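RNase III inhibitor (PDB 5M3I) is a macro domain protein of Mycobacterium tuberculosis, built as a mixed beta sheet flanked by helices. Local coordinates at residues L109-V112 and I113-N117; W135-V138 and E139-V143. All blocks are in the same frame, centred on the assembly; numbering follows the deposited sequence.

Both contacts are local, each made within a single helix of the macro domain, and they follow one another along the chain without nesting or crossing. Contact 1 comes first, in the last two turns of helix 99-115, and ends where the chain leaves that helix for strand 120-123. After this strand, contact 2 opens helix 135-147, the crossover helix of the beta-alpha-beta unit, after which the chain returns to the sheet as strand 153-156. Neither contact closes a long loop. Their centres lie about 20 Å apart and their nearest atoms about 5 Å, without touching, yet the two helices pack together: Leu109 and Ile113 reach Phe146, while Arg141 and Leu142 reach Leu106.

Contact 1: residues L109-V112 and I113-N117; sequences LIRV and IRELN
Residues 109-112 and 113-117 span the end of helix 99-115 and the turn that follows it in the macro domain, where four successive i to i+4 bonds run from Ile113 N to Leu109 O through to Leu116 N on Val112 O (3.0 Å), and a Schellman motif ends the helix at Asn117, which has positive phi (52°). The buried side is apolar. CG of Leu109, swung anti to its own nitrogen (chi1 178°), comes within 3.8 Å of Ile113 CD1, and both side chains also reach Phe146 of helix 135-147. Val112 and Leu116 instead run side by side in the same direction, with Val112 CG1 3.9 Å from Leu116 CD1, and both touch Val72 of strand 71-74. On the outer side, Arg111 bends at chi3 (66°) to bring its guanidinium to the carboxylate of Glu115, a salt bridge whose exact geometry is doubtful because the atoms are modelled too close; the same side chain turns its NE to a second carboxylate, that of Asp108, in a salt bridge. Arg114 is stretched from CG to NE and gives NH2 to the carbonyl oxygen of Gln148. This course carries its guanidinium past Ile110, whose CG2 sits over one face, off toward the rim, 3.5 Å from Arg114 NH1.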
ATOM      1  N   LEU A 109      -0.253  -2.142  -8.735  1.00 49.58           N
ATOM      2  CA  LEU A 109       0.915  -2.087  -7.876  1.00 50.46           C
ATOM      3  C   LEU A 109       2.149  -2.638  -8.621  1.00 54.04           C
ATOM      4  O   LEU A 109       3.217  -2.045  -8.516  1.00 51.20           O
ATOM      5  CB  LEU A 109       0.726  -2.890  -6.593  1.00 48.77           C
ATOM      6  CG  LEU A 109       1.946  -2.915  -5.652  1.00 49.77           C
ATOM      7  CD1 LEU A 109       2.334  -1.524  -5.164  1.00 48.93           C
ATOM      8  CD2 LEU A 109       1.652  -3.816  -4.451  1.00 49.19           C
ATOM      9  N   ILE A 110       1.989  -3.759  -9.329  1.00 53.32           N
ATOM     10  CA  ILE A 110       3.076  -4.340 -10.079  1.00 56.16           C
ATOM     11  C   ILE A 110       3.526  -3.369 -11.169  1.00 58.91           C
ATOM     12  O   ILE A 110       4.715  -3.156 -11.371  1.00 59.90           O
ATOM     13  CB  ILE A 110       2.626  -5.640 -10.753  1.00 59.54           C
ATOM     14  CG1 ILE A 110       2.455  -6.744  -9.707  1.00 59.95           C
ATOM     15  CG2 ILE A 110       3.590  -6.071 -11.839  1.00 61.17           C
ATOM     16  CD1 ILE A 110       1.697  -7.939 -10.255  1.00 61.22           C
ATOM     17  N   ARG A 111       2.568  -2.821 -11.885  1.00 60.40           N
ATOM     18  CA  ARG A 111       2.860  -1.887 -12.952  1.00 62.75           C
ATOM     19  C   ARG A 111       3.654  -0.687 -12.419  1.00 60.12           C
ATOM     20  O   ARG A 111       4.596  -0.265 -13.008  1.00 62.91           O
ATOM     21  CB  ARG A 111       1.562  -1.405 -13.603  1.00 66.28           C
ATOM     22  CG  ARG A 111       1.789  -0.510 -14.820  1.00 74.44           C
ATOM     23  CD  ARG A 111       0.506   0.136 -15.334  1.00 81.28           C
ATOM     24  NE  ARG A 111      -0.044   1.089 -14.362  1.00 86.21           N
ATOM     25  CZ  ARG A 111       0.461   2.295 -14.061  1.00 89.04           C
ATOM     26  NH1 ARG A 111       1.549   2.757 -14.657  1.00 91.59           N
ATOM     27  NH2 ARG A 111      -0.142   3.049 -13.147  1.00 88.31           N
ATOM     28  N   VAL A 112       3.274  -0.169 -11.270  1.00 59.02           N
ATOM     29  CA  VAL A 112       3.923   1.005 -10.728  1.00 59.25           C
ATOM     30  C   VAL A 112       5.371   0.704 -10.282  1.00 55.71           C
ATOM     31  O   VAL A 112       6.263   1.556 -10.398  1.00 55.16           O
ATOM     32  CB  VAL A 112       3.046   1.581  -9.591  1.00 60.18           C
ATOM     33  CG1 VAL A 112       3.802   2.516  -8.670  1.00 62.50           C
ATOM     34  CG2 VAL A 112       1.836   2.276 -10.195  1.00 63.55           C
ATOM     35  N   ILE A 113       5.575  -0.466  -9.683  1.00 52.81           N
ATOM     36  CA  ILE A 113       6.896  -0.855  -9.227  1.00 53.47           C
ATOM     37  C   ILE A 113       7.829  -0.962 -10.427  1.00 54.77           C
ATOM     38  O   ILE A 113       8.991  -0.606 -10.316  1.00 56.33           O
ATOM     39  CB  ILE A 113       6.844  -2.153  -8.369  1.00 51.75           C
ATOM     40  CG1 ILE A 113       6.288  -1.822  -6.973  1.00 50.09           C
ATOM     41  CG2 ILE A 113       8.219  -2.792  -8.231  1.00 50.83           C
ATOM     42  CD1 ILE A 113       5.739  -2.993  -6.212  1.00 49.59           C
ATOM     43  N   ARG A 114       7.328  -1.509 -11.529  1.00 56.87           N
ATOM     44  CA  ARG A 114       8.119  -1.641 -12.772  1.00 60.62           C
ATOM     45  C   ARG A 114       8.447  -0.283 -13.344  1.00 65.43           C
ATOM     46  O   ARG A 114       9.608   0.037 -13.572  1.00 63.78           O
ATOM     47  CB  ARG A 114       7.374  -2.419 -13.806  1.00 60.99           C
ATOM     48  CG  ARG A 114       7.455  -3.908 -13.584  1.00 63.10           C
ATOM     49  CD  ARG A 114       6.541  -4.664 -14.539  1.00 66.20           C
ATOM     50  NE  ARG A 114       6.658  -6.097 -14.286  1.00 66.55           N
ATOM     51  CZ  ARG A 114       5.744  -7.013 -14.607  1.00 67.76           C
ATOM     52  NH1 ARG A 114       4.574  -6.674 -15.187  1.00 67.90           N
ATOM     53  NH2 ARG A 114       5.993  -8.291 -14.314  1.00 66.04           N
ATOM     54  N   GLU A 115       7.401   0.512 -13.531  1.00 67.93           N
ATOM     55  CA  GLU A 115       7.551   1.842 -14.090  1.00 72.05           C
ATOM     56  C   GLU A 115       8.478   2.761 -13.324  1.00 68.74           C
ATOM     57  O   GLU A 115       9.254   3.471 -13.939  1.00 70.01           O
ATOM     58  CB  GLU A 115       6.198   2.504 -14.355  1.00 76.62           C
ATOM     59  CG  GLU A 115       5.627   1.902 -15.623  1.00 84.81           C
ATOM     60  CD  GLU A 115       4.280   2.440 -15.987  1.00 89.93           C
ATOM     61  OE1 GLU A 115       3.787   3.357 -15.278  1.00 93.63           O
ATOM     62  OE2 GLU A 115       3.690   1.938 -16.975  1.00 93.13           O
ATOM     63  N   LEU A 116       8.464   2.695 -12.007  1.00 63.98           N
ATOM     64  CA  LEU A 116       9.357   3.522 -11.192  1.00 63.05           C
ATOM     65  C   LEU A 116      10.687   2.839 -10.827  1.00 60.79           C
ATOM     66  O   LEU A 116      11.537   3.429 -10.140  1.00 58.88           O
ATOM     67  CB  LEU A 116       8.627   3.966  -9.948  1.00 62.62           C
ATOM     68  CG  LEU A 116       7.416   4.852 -10.232  1.00 64.36           C
ATOM     69  CD1 LEU A 116       6.684   5.158  -8.947  1.00 62.58           C
ATOM     70  CD2 LEU A 116       7.839   6.155 -10.900  1.00 67.97           C
ATOM     71  N   ASN A 117      10.892   1.623 -11.330  1.00 60.34           N
ATOM     72  CA  ASN A 117      12.083   0.859 -11.025  1.00 64.37           C
ATOM     73  C   ASN A 117      12.368   0.721  -9.532  1.00 63.53           C
ATOM     74  O   ASN A 117      13.521   0.813  -9.073  1.00 62.83           O
ATOM     75  CB  ASN A 117      13.310   1.486 -11.790  1.00 71.53           C
ATOM     76  CG  ASN A 117      14.219   0.417 -12.369  1.00 75.73           C
ATOM     77  OD1 ASN A 117      13.818  -0.732 -12.589  1.00 75.91           O
ATOM     78  ND2 ASN A 117      15.457   0.791 -12.620  1.00 81.80           N
TER

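Contact 2: residues W135-V138 and E139-V143; sequences WEDV and EQRLV
Trp135 lays one face of its indole against the aliphatic part of Glu139, one helical turn on: Glu139 CB stands 3.7 Å from the centroid of the six-membered ring and 10° off its normal, a CH-pi contact. Glu139 CG departs anti to the backbone nitrogen (chi1 -176°), which sends the chain obliquely across the CZ2 side of the indole, with OE2 3.2 Å from Trp135 CZ2 and the carboxylate plane turned 60° from the ring. The same two residues are joined through the backbone, by a short (2.7 Å) and nearly straight bond from Glu139 N to Trp135 O. Farther along, Val138 and Leu142 point the same way and meet through Val138 CG1 and Leu142 CD1 at 4.0 Å; Leu142 also packs on Ile156 and Leu106. Arg141 doubles the use of one carbonyl: its NH1 bonds to Asp137 O at 2.9 Å, the oxygen lying in the guanidinium plane while the donor stands above the carbonyl plane, and its backbone N adds a weak bond to the same atom. Arg141 NE forms a salt bridge with Asp103 of helix 99-115. The arrangement is that of the first turns of a crossover helix, here joining strands 120-123 and 153-156 in the beta-alpha-beta unit of a macro domain.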
ATOM      1  N   TRP A 135      -6.687 -13.157   6.099  1.00 65.04           N
ATOM      2  CA  TRP A 135      -5.236 -12.984   5.868  1.00 63.28           C
ATOM      3  C   TRP A 135      -4.702 -13.960   4.832  1.00 62.59           C
ATOM      4  O   TRP A 135      -4.003 -13.595   3.896  1.00 60.76           O
ATOM      5  CB  TRP A 135      -4.439 -13.117   7.173  1.00 62.86           C
ATOM      6  CG  TRP A 135      -2.878 -13.183   7.012  1.00 62.56           C
ATOM      7  CD1 TRP A 135      -2.026 -14.070   7.609  1.00 63.57           C
ATOM      8  CD2 TRP A 135      -2.058 -12.309   6.246  1.00 58.85           C
ATOM      9  NE1 TRP A 135      -0.731 -13.811   7.245  1.00 60.67           N
ATOM     10  CE2 TRP A 135      -0.729 -12.733   6.405  1.00 59.58           C
ATOM     11  CE3 TRP A 135      -2.316 -11.193   5.451  1.00 59.30           C
ATOM     12  CZ2 TRP A 135       0.336 -12.092   5.784  1.00 56.75           C
ATOM     13  CZ3 TRP A 135      -1.266 -10.578   4.818  1.00 57.24           C
ATOM     14  CH2 TRP A 135       0.050 -11.021   5.004  1.00 57.39           C
ATOM     15  N   GLU A 136      -5.017 -15.213   5.027  1.00 62.89           N
ATOM     16  CA  GLU A 136      -4.448 -16.258   4.207  1.00 62.62           C
ATOM     17  C   GLU A 136      -4.812 -16.015   2.752  1.00 62.95           C
ATOM     18  O   GLU A 136      -4.012 -16.305   1.854  1.00 65.28           O
ATOM     19  CB  GLU A 136      -4.916 -17.624   4.707  1.00 65.85           C
ATOM     20  CG  GLU A 136      -4.276 -18.785   4.008  1.00 68.58           C
ATOM     21  CD  GLU A 136      -4.671 -20.119   4.597  1.00 73.89           C
ATOM     22  OE1 GLU A 136      -5.201 -20.192   5.740  1.00 77.02           O
ATOM     23  OE2 GLU A 136      -4.454 -21.119   3.893  1.00 81.01           O
ATOM     24  N   ASP A 137      -6.011 -15.482   2.498  1.00 64.08           N
ATOM     25  CA  ASP A 137      -6.436 -15.171   1.130  1.00 64.31           C
ATOM     26  C   ASP A 137      -5.568 -14.073   0.506  1.00 62.51           C
ATOM     27  O   ASP A 137      -5.204 -14.156  -0.667  1.00 63.20           O
ATOM     28  CB  ASP A 137      -7.896 -14.686   1.096  1.00 66.83           C
ATOM     29  CG  ASP A 137      -8.905 -15.796   1.316  1.00 72.54           C
ATOM     30  OD1 ASP A 137      -8.535 -16.996   1.164  1.00 78.29           O
ATOM     31  OD2 ASP A 137     -10.076 -15.467   1.582  1.00 72.11           O
ATOM     32  N   VAL A 138      -5.379 -13.008   1.278  1.00 58.75           N
ATOM     33  CA  VAL A 138      -4.643 -11.841   0.858  1.00 55.85           C
ATOM     34  C   VAL A 138      -3.161 -12.187   0.745  1.00 54.89           C
ATOM     35  O   VAL A 138      -2.540 -11.869  -0.259  1.00 53.94           O
ATOM     36  CB  VAL A 138      -4.813 -10.697   1.853  1.00 57.44           C
ATOM     37  CG1 VAL A 138      -3.911  -9.510   1.480  1.00 59.34           C
ATOM     38  CG2 VAL A 138      -6.272 -10.244   1.901  1.00 56.82           C
ATOM     39  N   GLU A 139      -2.630 -12.943   1.695  1.00 53.96           N
ATOM     40  CA  GLU A 139      -1.227 -13.384   1.640  1.00 54.04           C
ATOM     41  C   GLU A 139      -0.910 -14.171   0.369  1.00 53.33           C
ATOM     42  O   GLU A 139       0.096 -13.914  -0.269  1.00 52.93           O
ATOM     43  CB  GLU A 139      -0.865 -14.188   2.889  1.00 55.05           C
ATOM     44  CG  GLU A 139       0.575 -14.609   3.003  1.00 52.92           C
ATOM     45  CD  GLU A 139       0.831 -15.495   4.210  1.00 57.57           C
ATOM     46  OE1 GLU A 139       0.304 -16.637   4.240  1.00 63.14           O
ATOM     47  OE2 GLU A 139       1.528 -15.044   5.144  1.00 54.29           O
ATOM     48  N   GLN A 140      -1.799 -15.075  -0.036  1.00 58.03           N
ATOM     49  CA  GLN A 140      -1.654 -15.794  -1.321  1.00 60.51           C
ATOM     50  C   GLN A 140      -1.512 -14.837  -2.484  1.00 57.28           C
ATOM     51  O   GLN A 140      -0.636 -15.001  -3.315  1.00 59.17           O
ATOM     52  CB  GLN A 140      -2.840 -16.695  -1.611  1.00 63.28           C
ATOM     53  CG  GLN A 140      -2.823 -17.980  -0.825  1.00 68.26           C
ATOM     54  CD  GLN A 140      -4.197 -18.688  -0.829  1.00 72.13           C
ATOM     55  OE1 GLN A 140      -5.034 -18.455  -1.736  1.00 73.20           O
ATOM     56  NE2 GLN A 140      -4.456 -19.495   0.205  1.00 69.81           N
ATOM     57  N   ARG A 141      -2.397 -13.860  -2.544  1.00 57.30           N
ATOM     58  CA  ARG A 141      -2.395 -12.925  -3.656  1.00 56.91           C
ATOM     59  C   ARG A 141      -1.160 -12.056  -3.653  1.00 54.67           C
ATOM     60  O   ARG A 141      -0.569 -11.818  -4.699  1.00 57.85           O
ATOM     61  CB  ARG A 141      -3.643 -12.081  -3.660  1.00 55.94           C
ATOM     62  CG  ARG A 141      -4.869 -12.880  -4.052  1.00 58.02           C
ATOM     63  CD  ARG A 141      -6.138 -12.186  -3.583  1.00 57.71           C
ATOM     64  NE  ARG A 141      -7.317 -12.845  -4.128  1.00 61.82           N
ATOM     65  CZ  ARG A 141      -7.813 -13.999  -3.688  1.00 63.46           C
ATOM     66  NH1 ARG A 141      -7.257 -14.650  -2.682  1.00 64.48           N
ATOM     67  NH2 ARG A 141      -8.883 -14.510  -4.262  1.00 65.71           N
ATOM     68  N   LEU A 142      -0.758 -11.609  -2.495  1.00 54.03           N
ATOM     69  CA  LEU A 142       0.440 -10.807  -2.384  1.00 53.30           C
ATOM     70  C   LEU A 142       1.651 -11.582  -2.867  1.00 54.25           C
ATOM     71  O   LEU A 142       2.446 -11.038  -3.665  1.00 50.47           O
ATOM     72  CB  LEU A 142       0.684 -10.342  -0.956  1.00 54.03           C
ATOM     73  CG  LEU A 142      -0.201  -9.222  -0.438  1.00 55.12           C
ATOM     74  CD1 LEU A 142       0.054  -8.990   1.044  1.00 54.37           C
ATOM     75  CD2 LEU A 142       0.081  -7.937  -1.183  1.00 58.03           C
ATOM     76  N   VAL A 143       1.787 -12.831  -2.426  1.00 51.17           N
ATOM     77  CA  VAL A 143       2.961 -13.628  -2.769  1.00 53.03           C
ATOM     78  C   VAL A 143       2.970 -13.833  -4.269  1.00 55.01           C
ATOM     79  O   VAL A 143       3.999 -13.687  -4.905  1.00 55.84           O
ATOM     80  CB  VAL A 143       2.984 -14.970  -1.996  1.00 55.44           C
ATOM     81  CG1 VAL A 143       3.979 -15.942  -2.573  1.00 58.22           C
ATOM     82  CG2 VAL A 143       3.325 -14.721  -0.541  1.00 57.08           C
TER